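Local atomic coordinates of coenzyme A transferase (Yersinia pestis, PDB entry 3QLI), a protein that probably transfers coenzyme A between carboxylic acids such as acetate. Residues D330-I335 with Y371-G376; G362-V367 with V402-I407; I407-I412 with V419-L424. One frame throughout, in Å; residues are numbered along the deposited sequence.

Contact 1: D330-I335 with Y371-G376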
loop_
_atom_site.group_PDB
_atom_site.type_symbol
_atom_site.label_atom_id
_atom_site.label_comp_id
_atom_site.label_asym_id
_atom_site.label_seq_id
_atom_site.Cartn_x
_atom_site.Cartn_y
_atom_site.Cartn_z
ATOM N N ASP A 330 8.169 10.934 15.338
ATOM C CA ASP A 330 9.517 10.931 14.790
ATOM C C ASP A 330 10.249 9.662 15.191
ATOM O O ASP A 330 9.952 9.071 16.240
ATOM C CB ASP A 330 10.313 12.123 15.322
ATOM C CG ASP A 330 9.872 13.449 14.722
ATOM O OD1 ASP A 330 8.906 13.482 13.930
ATOM O OD2 ASP A 330 10.501 14.472 15.063
ATOM N N ASN A 331 11.209 9.249 14.362
ATOM C CA ASN A 331 12.100 8.153 14.709
ATOM C C ASN A 331 11.354 6.854 14.962
ATOM O O ASN A 331 11.741 6.070 15.818
ATOM C CB ASN A 331 12.958 8.523 15.932
ATOM C CG ASN A 331 13.824 9.760 15.685
ATOM O OD1 ASN A 331 14.591 9.816 14.725
ATOM N ND2 ASN A 331 13.682 10.758 16.541
ATOM N N VAL A 332 10.282 6.625 14.215
ATOM C CA VAL A 332 9.616 5.334 14.277
ATOM C C VAL A 332 10.600 4.245 13.876
ATOM O O VAL A 332 11.365 4.401 12.914
ATOM C CB VAL A 332 8.392 5.282 13.340
ATOM C CG1 VAL A 332 7.841 3.853 13.249
ATOM C CG2 VAL A 332 7.315 6.251 13.835
ATOM N N VAL A 333 10.617 3.155 14.637
ATOM C CA VAL A 333 11.307 1.959 14.178
ATOM C C VAL A 333 10.309 0.819 14.178
ATOM O O VAL A 333 9.778 0.460 15.225
ATOM C CB VAL A 333 12.513 1.584 15.043
ATOM C CG1 VAL A 333 13.135 0.299 14.516
ATOM C CG2 VAL A 333 13.549 2.725 15.044
ATOM N N SER A 334 10.033 0.295 12.985
ATOM C CA SER A 334 9.144 -0.845 12.807
ATOM C C SER A 334 9.988 -2.095 12.625
ATOM O O SER A 334 10.838 -2.146 11.736
ATOM C CB SER A 334 8.273 -0.645 11.571
ATOM O OG SER A 334 7.677 -1.877 11.179
ATOM N N ILE A 335 9.763 -3.095 13.473
ATOM C CA ILE A 335 10.509 -4.343 13.394
ATOM C C ILE A 335 9.554 -5.499 13.157
ATOM O O ILE A 335 8.783 -5.874 14.041
ATOM C CB ILE A 335 11.315 -4.587 14.686
ATOM C CG1 ILE A 335 12.308 -3.442 14.913
ATOM C CG2 ILE A 335 12.031 -5.950 14.635
ATOM C CD1 ILE A 335 12.745 -3.264 16.374
ATOM N N TYR A 371 8.734 4.350 7.249
ATOM C CA TYR A 371 9.528 5.068 6.249
ATOM C C TYR A 371 9.116 6.541 6.171
ATOM O O TYR A 371 9.963 7.422 6.018
ATOM C CB TYR A 371 9.440 4.408 4.868
ATOM C CG TYR A 371 10.378 5.037 3.855
ATOM C CD1 TYR A 371 11.754 4.914 3.993
ATOM C CD2 TYR A 371 9.886 5.744 2.760
ATOM C CE1 TYR A 371 12.631 5.499 3.073
ATOM C CE2 TYR A 371 10.744 6.326 1.836
ATOM C CZ TYR A 371 12.116 6.197 1.997
ATOM O OH TYR A 371 12.977 6.776 1.090
ATOM N N ALA A 372 7.815 6.806 6.282
ATOM C CA ALA A 372 7.298 8.178 6.209
ATOM C C ALA A 372 7.677 9.030 7.430
ATOM O O ALA A 372 7.733 10.260 7.355
ATOM C CB ALA A 372 5.767 8.163 6.016
ATOM N N SER A 373 7.903 8.369 8.564
ATOM C CA SER A 373 8.281 9.047 9.796
ATOM C C SER A 373 9.603 9.787 9.612
ATOM O O SER A 373 10.534 9.263 8.999
ATOM C CB SER A 373 8.457 8.012 10.913
ATOM O OG SER A 373 9.061 8.592 12.054
ATOM N N LYS A 374 9.697 10.991 10.160
ATOM C CA LYS A 374 10.982 11.705 10.166
ATOM C C LYS A 374 12.037 10.963 10.998
ATOM O O LYS A 374 11.901 10.821 12.211
ATOM C CB LYS A 374 10.800 13.129 10.680
ATOM C CG LYS A 374 12.054 13.973 10.547
ATOM C CD LYS A 374 11.864 15.354 11.162
ATOM C CE LYS A 374 13.179 15.856 11.755
ATOM N NZ LYS A 374 13.724 14.863 12.732
ATOM N N GLY A 375 13.088 10.492 10.335
ATOM C CA GLY A 375 14.110 9.684 10.984
ATOM C C GLY A 375 13.682 8.224 11.145
ATOM O O GLY A 375 14.354 7.447 11.817
ATOM N N GLY A 376 12.563 7.851 10.528
ATOM C CA GLY A 376 11.993 6.517 10.693
ATOM C C GLY A 376 12.714 5.432 9.908
ATOM O O GLY A 376 13.328 5.703 8.863
HETATM O O HOH W 1 7.653 12.278 11.767
HETATM O O HOH W 2 16.733 8.036 12.907
HETATM O O HOH W 3 14.996 12.312 13.344
#

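Contact 2: G362-V367 with V402-I407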
loop_
_atom_site.group_PDB
_atom_site.type_symbol
_atom_site.label_atom_id
_atom_site.label_comp_id
_atom_site.label_asym_id
_atom_site.label_seq_id
_atom_site.Cartn_x
_atom_site.Cartn_y
_atom_site.Cartn_z
ATOM N N GLY A 362 -1.008 -6.291 9.383
ATOM C CA GLY A 362 -0.576 -4.905 9.409
ATOM C C GLY A 362 0.885 -4.653 9.083
ATOM O O GLY A 362 1.350 -3.513 9.171
ATOM N N GLN A 363 1.626 -5.691 8.710
ATOM C CA GLN A 363 3.051 -5.495 8.429
ATOM C C GLN A 363 3.276 -4.310 7.496
ATOM O O GLN A 363 4.037 -3.397 7.818
ATOM C CB GLN A 363 3.715 -6.754 7.854
ATOM C CG GLN A 363 5.111 -6.484 7.252
ATOM C CD GLN A 363 5.938 -7.752 7.006
ATOM O OE1 GLN A 363 6.511 -7.929 5.933
ATOM N NE2 GLN A 363 5.999 -8.629 8.004
ATOM N N LEU A 364 2.597 -4.305 6.349
ATOM C CA LEU A 364 2.859 -3.272 5.357
ATOM C C LEU A 364 2.463 -1.876 5.845
ATOM O O LEU A 364 3.073 -0.890 5.448
ATOM C CB LEU A 364 2.178 -3.603 4.022
ATOM C CG LEU A 364 2.494 -2.674 2.848
ATOM C CD1 LEU A 364 4.013 -2.579 2.578
ATOM C CD2 LEU A 364 1.771 -3.169 1.616
ATOM N N ASP A 365 1.429 -1.781 6.680
ATOM C CA ASP A 365 1.053 -0.492 7.264
ATOM C C ASP A 365 2.254 0.149 7.959
ATOM O O ASP A 365 2.491 1.344 7.840
ATOM C CB ASP A 365 -0.056 -0.652 8.304
ATOM C CG ASP A 365 -1.314 -1.270 7.722
ATOM O OD1 ASP A 365 -1.586 -1.036 6.530
ATOM O OD2 ASP A 365 -2.007 -1.995 8.458
ATOM N N PHE A 366 2.995 -0.663 8.703
ATOM C CA PHE A 366 4.119 -0.148 9.474
ATOM C C PHE A 366 5.384 0.009 8.626
ATOM O O PHE A 366 6.205 0.882 8.892
ATOM C CB PHE A 366 4.343 -1.008 10.725
ATOM C CG PHE A 366 3.488 -0.567 11.888
ATOM C CD1 PHE A 366 3.920 0.456 12.719
ATOM C CD2 PHE A 366 2.222 -1.106 12.091
ATOM C CE1 PHE A 366 3.129 0.911 13.756
ATOM C CE2 PHE A 366 1.418 -0.656 13.143
ATOM C CZ PHE A 366 1.877 0.348 13.973
ATOM N N VAL A 367 5.538 -0.828 7.605
ATOM C CA VAL A 367 6.618 -0.627 6.633
ATOM C C VAL A 367 6.466 0.767 6.008
ATOM O O VAL A 367 7.428 1.541 5.919
ATOM C CB VAL A 367 6.590 -1.726 5.524
ATOM C CG1 VAL A 367 7.524 -1.366 4.363
ATOM C CG2 VAL A 367 6.954 -3.089 6.104
ATOM N N VAL A 402 3.034 -11.182 -3.094
ATOM C CA VAL A 402 3.953 -11.067 -1.961
ATOM C C VAL A 402 3.289 -10.446 -0.732
ATOM O O VAL A 402 2.140 -10.020 -0.793
ATOM C CB VAL A 402 5.189 -10.257 -2.358
ATOM C CG1 VAL A 402 5.857 -10.896 -3.567
ATOM C CG2 VAL A 402 4.805 -8.805 -2.656
ATOM N N THR A 403 4.002 -10.416 0.392
ATOM C CA THR A 403 3.498 -9.743 1.578
ATOM C C THR A 403 3.921 -8.283 1.572
ATOM O O THR A 403 3.086 -7.387 1.698
ATOM C CB THR A 403 3.989 -10.402 2.864
ATOM O OG1 THR A 403 3.612 -11.781 2.851
ATOM C CG2 THR A 403 3.353 -9.732 4.069
ATOM N N THR A 404 5.224 -8.048 1.434
ATOM C CA THR A 404 5.743 -6.695 1.282
ATOM C C THR A 404 6.351 -6.557 -0.107
ATOM O O THR A 404 7.317 -7.245 -0.436
ATOM C CB THR A 404 6.826 -6.370 2.359
ATOM O OG1 THR A 404 6.249 -6.471 3.663
ATOM C CG2 THR A 404 7.347 -4.967 2.194
ATOM N N PRO A 405 5.784 -5.660 -0.927
ATOM C CA PRO A 405 6.231 -5.434 -2.307
ATOM C C PRO A 405 7.642 -4.875 -2.335
ATOM O O PRO A 405 8.052 -4.167 -1.399
ATOM C CB PRO A 405 5.258 -4.360 -2.814
ATOM C CG PRO A 405 4.054 -4.486 -1.931
ATOM C CD PRO A 405 4.625 -4.816 -0.583
ATOM N N ARG A 406 8.381 -5.158 -3.400
ATOM C CA ARG A 406 9.742 -4.649 -3.487
ATOM C C ARG A 406 9.752 -3.123 -3.509
ATOM O O ARG A 406 10.753 -2.510 -3.174
ATOM C CB ARG A 406 10.457 -5.188 -4.720
ATOM C CG ARG A 406 9.951 -4.601 -6.042
ATOM C CD ARG A 406 10.904 -4.965 -7.183
ATOM N NE ARG A 406 10.243 -4.924 -8.485
ATOM C CZ ARG A 406 10.825 -5.271 -9.631
ATOM N NH1 ARG A 406 12.089 -5.673 -9.643
ATOM N NH2 ARG A 406 10.137 -5.218 -10.768
ATOM N N ILE A 407 8.644 -2.496 -3.899
ATOM C CA ILE A 407 8.646 -1.033 -3.938
ATOM C C ILE A 407 8.517 -0.422 -2.548
ATOM O O ILE A 407 8.717 0.775 -2.382
ATOM C CB ILE A 407 7.538 -0.458 -4.855
ATOM C CG1 ILE A 407 6.154 -0.911 -4.372
ATOM C CG2 ILE A 407 7.811 -0.826 -6.327
ATOM C CD1 ILE A 407 5.005 -0.383 -5.215
#

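Contact 3: I407-I412 with V419-L424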
loop_
_atom_site.group_PDB
_atom_site.type_symbol
_atom_site.label_atom_id
_atom_site.label_comp_id
_atom_site.label_asym_id
_atom_site.label_seq_id
_atom_site.Cartn_x
_atom_site.Cartn_y
_atom_site.Cartn_z
ATOM N N ILE A 407 8.644 -2.496 -3.899
ATOM C CA ILE A 407 8.646 -1.033 -3.938
ATOM C C ILE A 407 8.517 -0.422 -2.548
ATOM O O ILE A 407 8.717 0.775 -2.382
ATOM C CB ILE A 407 7.538 -0.458 -4.855
ATOM C CG1 ILE A 407 6.154 -0.911 -4.372
ATOM C CG2 ILE A 407 7.811 -0.826 -6.327
ATOM C CD1 ILE A 407 5.005 -0.383 -5.215
ATOM N N ASP A 408 8.130 -1.230 -1.565
ATOM C CA ASP A 408 7.945 -0.727 -0.205
ATOM C C ASP A 408 9.020 -1.113 0.806
ATOM O O ASP A 408 9.146 -0.478 1.850
ATOM C CB ASP A 408 6.584 -1.171 0.336
ATOM C CG ASP A 408 5.429 -0.515 -0.385
ATOM O OD1 ASP A 408 5.426 0.727 -0.498
ATOM O OD2 ASP A 408 4.526 -1.243 -0.837
ATOM N N THR A 409 9.799 -2.143 0.504
ATOM C CA THR A 409 10.812 -2.588 1.449
ATOM C C THR A 409 11.842 -1.499 1.711
ATOM O O THR A 409 12.279 -0.805 0.799
ATOM C CB THR A 409 11.510 -3.878 0.979
ATOM O OG1 THR A 409 10.522 -4.856 0.636
ATOM C CG2 THR A 409 12.393 -4.430 2.085
ATOM N N HIS A 410 12.215 -1.354 2.976
ATOM C CA HIS A 410 13.182 -0.348 3.377
ATOM C C HIS A 410 14.487 -1.013 3.783
ATOM O O HIS A 410 15.450 -1.033 3.024
ATOM C CB HIS A 410 12.628 0.459 4.552
ATOM C CG HIS A 410 13.453 1.653 4.914
ATOM N ND1 HIS A 410 13.287 2.340 6.097
ATOM C CD2 HIS A 410 14.450 2.284 4.250
ATOM C CE1 HIS A 410 14.143 3.343 6.146
ATOM N NE2 HIS A 410 14.862 3.331 5.037
ATOM N N TYR A 411 14.492 -1.577 4.982
ATOM C CA TYR A 411 15.667 -2.242 5.514
ATOM C C TYR A 411 15.407 -3.718 5.728
ATOM O O TYR A 411 14.414 -4.087 6.353
ATOM C CB TYR A 411 16.008 -1.667 6.892
ATOM C CG TYR A 411 16.977 -0.511 6.915
ATOM C CD1 TYR A 411 18.347 -0.726 6.894
ATOM C CD2 TYR A 411 16.521 0.795 6.990
ATOM C CE1 TYR A 411 19.235 0.331 6.927
ATOM C CE2 TYR A 411 17.398 1.857 7.023
ATOM C CZ TYR A 411 18.753 1.620 6.992
ATOM O OH TYR A 411 19.627 2.681 7.024
ATOM N N ILE A 412 16.299 -4.569 5.234
ATOM C CA ILE A 412 16.172 -5.992 5.528
ATOM C C ILE A 412 17.369 -6.408 6.369
ATOM O O ILE A 412 18.432 -5.800 6.272
ATOM C CB ILE A 412 16.114 -6.843 4.263
ATOM C CG1 ILE A 412 17.308 -6.546 3.349
ATOM C CG2 ILE A 412 14.765 -6.615 3.543
ATOM C CD1 ILE A 412 17.449 -7.535 2.182
ATOM N N VAL A 419 20.588 -4.276 4.951
ATOM C CA VAL A 419 20.658 -3.524 3.699
ATOM C C VAL A 419 19.452 -2.603 3.610
ATOM O O VAL A 419 18.334 -3.035 3.848
ATOM C CB VAL A 419 20.659 -4.465 2.474
ATOM C CG1 VAL A 419 20.616 -3.656 1.160
ATOM C CG2 VAL A 419 21.883 -5.376 2.502
ATOM N N ASN A 420 19.699 -1.346 3.260
ATOM C CA ASN A 420 18.644 -0.387 2.945
ATOM C C ASN A 420 18.425 -0.404 1.432
ATOM O O ASN A 420 19.315 -0.022 0.666
ATOM C CB ASN A 420 19.072 1.004 3.424
ATOM C CG ASN A 420 18.088 2.104 3.042
ATOM O OD1 ASN A 420 17.065 1.869 2.393
ATOM N ND2 ASN A 420 18.411 3.324 3.443
ATOM N N LEU A 421 17.262 -0.882 1.003
ATOM C CA LEU A 421 16.984 -1.088 -0.421
ATOM C C LEU A 421 16.513 0.164 -1.186
ATOM O O LEU A 421 16.497 0.169 -2.419
ATOM C CB LEU A 421 15.954 -2.212 -0.589
ATOM C CG LEU A 421 16.305 -3.581 -0.000
ATOM C CD1 LEU A 421 15.130 -4.521 -0.128
ATOM C CD2 LEU A 421 17.512 -4.150 -0.731
ATOM N N LYS A 422 16.115 1.210 -0.472
ATOM C CA LYS A 422 15.512 2.381 -1.122
ATOM C C LYS A 422 16.456 3.107 -2.080
ATOM O O LYS A 422 17.572 3.479 -1.712
ATOM C CB LYS A 422 14.958 3.362 -0.089
ATOM C CG LYS A 422 13.746 2.835 0.698
ATOM C CD LYS A 422 12.490 2.840 -0.171
ATOM C CE LYS A 422 11.270 2.503 0.644
ATOM N NZ LYS A 422 10.067 2.435 -0.250
ATOM N N GLY A 423 16.005 3.304 -3.315
ATOM C CA GLY A 423 16.780 4.043 -4.301
ATOM C C GLY A 423 17.778 3.206 -5.088
ATOM O O GLY A 423 18.402 3.710 -6.022
ATOM N N LEU A 424 17.939 1.940 -4.710
ATOM C CA LEU A 424 18.843 1.022 -5.416
ATOM C C LEU A 424 18.207 0.447 -6.686
ATOM O O LEU A 424 17.009 0.148 -6.707
ATOM C CB LEU A 424 19.234 -0.141 -4.495
ATOM C CG LEU A 424 20.026 0.207 -3.239
ATOM C CD1 LEU A 424 20.492 -1.093 -2.548
ATOM C CD2 LEU A 424 21.213 1.089 -3.599
HETATM O O HOH W 4 7.640 2.736 0.867
HETATM O O HOH W 5 11.667 -0.288 -1.603
HETATM O O HOH W 6 16.536 5.627 4.215
#

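Contact 1: D330-I335 with Y371-G376
The start of strand 332-337 meets the turn that follows helix 363-372 with its backbone: Asn-331 N gives a hydrogen bond to Lys-374 O over 2.8 Å, with an N-H...O angle of 161°. The donor is tilted 29° from the carbonyl plane. The next backbone N-H is taken by a side chain. Val-332 N points almost straight at Ser-373 OG, 3.2 Å away. Ser-373 holds OG anti to its own backbone N (chi1 169°), which turns the hydroxyl to the strand. The same OG accepts from Val-332 N and also bonds to Asn-329 O, in the chain leading into the strand. Branch CG2 of Val-332 lies against this serine, 3.4 Å from Ser-373 OG.

Residues 373-376 form a type II beta turn, closed by Gly-376 N to Ser-373 O, with Gly-375 at positive phi. The turn connects helix 363-372 to strand 377-381, which lies parallel to strand 332-337. The unit is a beta-alpha-beta crossover of the Rossmann-like C-terminal domain, and the contact is at the end of the sheet where both strands begin. Gly-376 brings its CA to 3.1 Å from Val-332 O, a CA-H...O contact.

The charged ends of Asp-330 and Lys-374 come near each other on the solvent side. The chain of Lys-374 bends at its last two torsions and brings NZ back toward Asp-330, but the salt bridge to Asp-330 OD2 is long, at 4.0 Å. Water fills in around it. One water joins Asp-330 OD1 to Lys-374 N. Another donates to Asn-331 OD1 and accepts a weak bond from Lys-374 NZ. A third donates to Gly-375 O at 2.7 Å and only weakly to Asn-331 OD1.

Contact 2: G362-V367 with V402-I407
Thr-403 comes first along the loop, and its methyl CG2 lies 4.1 Å from Gln-363 OE1. The hydroxyl of Thr-403 is engaged outside this contact, with Ser-349 N, Ser-358 and Gln-356. Its carbonyl O is near Leu-364 CD2.

Thr-404 makes the polar link. Its OG1 donates to Gln-363 OE1 over 2.7 Å. The hydroxyl sits in the plane of the amide carbonyl, on a lone pair, with a C=O...O angle of 127°. The glutamine gets there from the first turn of helix 363-372, with CG anti to its backbone N (chi1 167°) and the chain extended beyond. It crosses the threonine at about a right angle. The other end of the amide, NE2, bonds to Ala-337 O, so both ends are held and the flip of the amide is fixed. Gln-363 is one of the residues that bind CoA, and Ser-358, beside Thr-403, is another, though no CoA is bound to this chain.

Thr-403 and Thr-404 both face Cys-347 in a classic beta bulge. The loop lies between strands 394-395 and 411-414 and packs against the first turns of the helix.

The methyl of Thr-404 turns from the polar pair to the apolar side of the helix. CG2 is 4.1 Å from Leu-364 CD1 and 4.2 Å from Val-367 CG1, one turn further on. Ile-380 of strand 377-381 touches Gln-363, Val-367 and Thr-404.

Pro-405 ends the contact. Leu-364 points its methyls at the CD corner of the proline, and Pro-405 CD lies 3.9 Å from Leu-364 CD1 and 4.0 Å from Leu-364 CD2.

Contact 3: I407-I412 with V419-L424
The beta hairpin of strands 411-414 and 417-420 forms one edge of the mixed sheet of the C-terminal domain within this chain. Ile-412 and Val-419 form an antiparallel hydrogen-bonded pair, with Ile-412 N to Val-419 O at 2.9 Å and Val-419 N to Ile-412 O at 3.0 Å. Beyond the non-hydrogen-bonded pair of Tyr-411 and Asn-420, Leu-421 N bonds to His-410 O at 2.7 Å.

On the face with Tyr-411, Asn-420 CB sits over the tyrosine ring, 3.8 Å from its centroid, as a CH-pi contact. The amide of Asn-420 stands nearly upright to the imidazole, with planes 83° apart. Its OD1 meets the ring edge at His-410 CD2 (3.2 Å) and also accepts from Lys-422 N, making an Asx turn. One water joins His-410 NE2 to Asn-420 ND2, while His-410 ND1 is bonded to Ser-378 N. On the other face, Ile-412 lies side by side with Val-419, near helix 426-434.

Lys-422 bends at chi2 (-74°) and runs back along the loop to Ile-407 O, which its NZ reaches at 3.0 Å. Gln-130 of the second subunit and a water 2.7 Å from Lys-422 NZ are further partners. The buried ammonium is thus held by neutral oxygens, while Asp-408 OD1, hydrogen-bonded to Asn-127 of the second subunit and 5.0 Å from Lys-422 NZ, may still steady its charge.

All three contacts lie in the C-terminal domain. Contacts 1 and 2 share helix 363-372, and their centres are about 15 Å apart; Ser-334 OG packs on Phe-366 CB at 3.5 Å. Contacts 2 and 3 share Ile-407, with centres about 11 Å apart and Leu-364 CD1 3.7 Å from Asp-408 CB. Tyr-371 ties contact 1 to contact 3: it meets His-410 edge-to-face, makes a cation-pi contact with Lys-422, and bonds to the second subunit. Contact 2 holds the CoA-binding Gln-363. The side chain of Thr-409 is about 7 Å from that of Gln-363. In contact 1, Val-332 lies about 11 Å from Glu-264, the covalent CoA site, side chain to side chain.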